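Local coordinates for dnab-like replicative helicase (PDB 3BH0), which probably hydrolyses ATP, through the C-terminal ATPase domain that makes up this chain, to drive the unwinding of duplex DNA during phage DNA replication, at residues L101-L104 against E110-K113. Residues are numbered along the deposited sequence; the frame is centred on the assembly and turned at random.
Sequences LHSL and ENIK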
ATOM      1  N   LEU A 101      -5.812   7.492  -2.817  1.00 39.00           N
ATOM      2  CA  LEU A 101      -6.348   6.297  -2.187  1.00 38.08           C
ATOM      3  C   LEU A 101      -7.728   5.997  -2.732  1.00 37.29           C
ATOM      4  O   LEU A 101      -8.658   6.790  -2.566  1.00 37.90           O
ATOM      5  CB  LEU A 101      -6.376   6.439  -0.669  1.00 37.42           C
ATOM      6  CG  LEU A 101      -7.257   5.441   0.089  1.00 38.51           C
ATOM      7  CD1 LEU A 101      -6.821   3.962  -0.078  1.00 36.13           C
ATOM      8  CD2 LEU A 101      -7.347   5.843   1.568  1.00 38.60           C
ATOM      9  N   HIS A 102      -7.845   4.854  -3.395  1.00 36.19           N
ATOM     10  CA  HIS A 102      -9.113   4.410  -3.919  1.00 35.53           C
ATOM     11  C   HIS A 102      -9.687   3.385  -2.950  1.00 35.51           C
ATOM     12  O   HIS A 102      -9.258   2.228  -2.903  1.00 34.73           O
ATOM     13  CB  HIS A 102      -8.955   3.882  -5.341  1.00 35.15           C
ATOM     14  CG  HIS A 102      -8.635   4.954  -6.334  1.00 35.62           C
ATOM     15  ND1 HIS A 102      -7.371   5.492  -6.471  1.00 35.98           N
ATOM     16  CD2 HIS A 102      -9.421   5.616  -7.217  1.00 34.60           C
ATOM     17  CE1 HIS A 102      -7.394   6.437  -7.395  1.00 34.43           C
ATOM     18  NE2 HIS A 102      -8.624   6.527  -7.865  1.00 33.27           N
ATOM     19  N   SER A 103     -10.631   3.854  -2.134  1.00 35.72           N
ATOM     20  CA  SER A 103     -11.154   3.049  -1.049  1.00 35.62           C
ATOM     21  C   SER A 103     -12.581   2.596  -1.325  1.00 35.48           C
ATOM     22  O   SER A 103     -13.537   3.353  -1.226  1.00 34.98           O
ATOM     23  CB  SER A 103     -11.001   3.773   0.287  1.00 35.72           C
ATOM     24  OG  SER A 103     -12.169   4.440   0.661  1.00 37.40           O
ATOM     25  N   LEU A 104     -12.682   1.330  -1.694  1.00 35.64           N
ATOM     26  CA  LEU A 104     -13.893   0.747  -2.205  1.00 36.69           C
ATOM     27  C   LEU A 104     -14.671   0.100  -1.065  1.00 37.19           C
ATOM     28  O   LEU A 104     -15.881  -0.119  -1.148  1.00 37.04           O
ATOM     29  CB  LEU A 104     -13.514  -0.271  -3.273  1.00 36.41           C
ATOM     30  CG  LEU A 104     -12.987   0.396  -4.546  1.00 36.82           C
ATOM     31  CD1 LEU A 104     -11.588  -0.096  -4.857  1.00 36.59           C
ATOM     32  CD2 LEU A 104     -13.921   0.046  -5.680  1.00 38.37           C
ATOM     33  N   GLU A 110     -14.238   7.461   7.202  1.00 40.45           N
ATOM     34  CA  GLU A 110     -13.674   6.314   7.898  1.00 40.08           C
ATOM     35  C   GLU A 110     -12.158   6.194   7.751  1.00 39.39           C
ATOM     36  O   GLU A 110     -11.482   5.840   8.694  1.00 39.23           O
ATOM     37  CB  GLU A 110     -14.346   5.053   7.388  1.00 40.21           C
ATOM     38  CG  GLU A 110     -14.626   4.034   8.453  1.00 42.99           C
ATOM     39  CD  GLU A 110     -15.615   2.961   7.989  1.00 46.72           C
ATOM     40  OE1 GLU A 110     -16.639   3.307   7.344  1.00 48.85           O
ATOM     41  OE2 GLU A 110     -15.377   1.771   8.285  1.00 46.32           O
ATOM     42  N   ASN A 111     -11.646   6.481   6.559  1.00 39.46           N
ATOM     43  CA  ASN A 111     -10.210   6.549   6.291  1.00 39.22           C
ATOM     44  C   ASN A 111      -9.556   7.675   7.059  1.00 39.34           C
ATOM     45  O   ASN A 111      -8.487   7.506   7.626  1.00 39.35           O
ATOM     46  CB  ASN A 111      -9.939   6.731   4.778  1.00 39.09           C
ATOM     47  CG  ASN A 111     -10.171   5.450   3.976  1.00 39.28           C
ATOM     48  OD1 ASN A 111      -9.311   4.582   3.917  1.00 38.72           O
ATOM     49  ND2 ASN A 111     -11.343   5.330   3.367  1.00 37.60           N
ATOM     50  N   ILE A 112     -10.210   8.834   7.064  1.00 40.11           N
ATOM     51  CA  ILE A 112      -9.692  10.049   7.711  1.00 40.31           C
ATOM     52  C   ILE A 112      -9.565   9.893   9.229  1.00 40.50           C
ATOM     53  O   ILE A 112      -8.581  10.350   9.816  1.00 40.62           O
ATOM     54  CB  ILE A 112     -10.537  11.310   7.328  1.00 40.30           C
ATOM     55  CG1 ILE A 112     -10.284  11.685   5.870  1.00 40.43           C
ATOM     56  CG2 ILE A 112     -10.189  12.503   8.213  1.00 40.29           C
ATOM     57  CD1 ILE A 112     -11.318  12.596   5.279  1.00 40.80           C
ATOM     58  N   LYS A 113     -10.543   9.241   9.858  1.00 40.96           N
ATOM     59  CA  LYS A 113     -10.459   8.973  11.305  1.00 41.93           C
ATOM     60  C   LYS A 113      -9.262   8.091  11.638  1.00 41.43           C
ATOM     61  O   LYS A 113      -8.534   8.382  12.582  1.00 41.07           O
ATOM     62  CB  LYS A 113     -11.761   8.398  11.869  1.00 42.11           C
ATOM     63  CG  LYS A 113     -12.839   9.465  12.109  1.00 43.18           C
ATOM     64  CD  LYS A 113     -14.155   8.842  12.568  1.00 43.46           C
ATOM     65  CE  LYS A 113     -15.194   9.895  12.990  1.00 44.92           C
ATOM     66  NZ  LYS A 113     -16.043  10.342  11.858  1.00 45.87           N
TER
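Asn-111 reaches from helix 108-119 to strand 98-103 and lays its amide against Leu-101 and Ser-103, two residues whose side chains leave the same face of the strand. Ser-103 meets the amide nitrogen, while Leu-101 covers the flat face. ND2 lies 3.0 Å from Ser-103 OG and donates a weak hydrogen bond, bent to 126° at the hydrogen; the hydroxyl is displaced from the amide plane, on the leucine's side, consistent with the bend. The same ND2 also packs against the serine methylene, with Ser-103 CB at 3.5 Å. The Leu-101 CD2 methyl sits over the amide face in van der Waals contact, nearest Asn-111 OD1 at 3.3 Å, with Asn-111 CG 3.7 Å from CD2. Leu-101 and Asn-111 meet from opposite directions, and CG anti to the backbone N (chi1 164°) carries the leucine CD2 over the amide. The backbones stay well apart, 8.2 Å between Ser-103 CA and Asn-111 CA, so side chains alone bridge the gap. Strand 98-103 is an inner parallel strand of the P-loop NTPase core, between strands 154-157 and 183-188, and the chain passes from it through a short turn into helix 108-119, which packs over the sheet. Asn-111 also comes near, without touching, the probable Walker A loop. The stronger polar partners of both bridging side chains belong to that turn: Ser-103 OG can give its proton to Met-106 O while accepting from ND2, and ND2 donates to Gly-107 O. The glycine carbonyl is the firmer hold, the serine adds a weak second one, and together they favour this amide rotation. All three touching residues are buried; Ile-156 of strand 154-157 lies against both Ser-103 and Asn-111, while Met-186 on strand 183-188 flanks Leu-101.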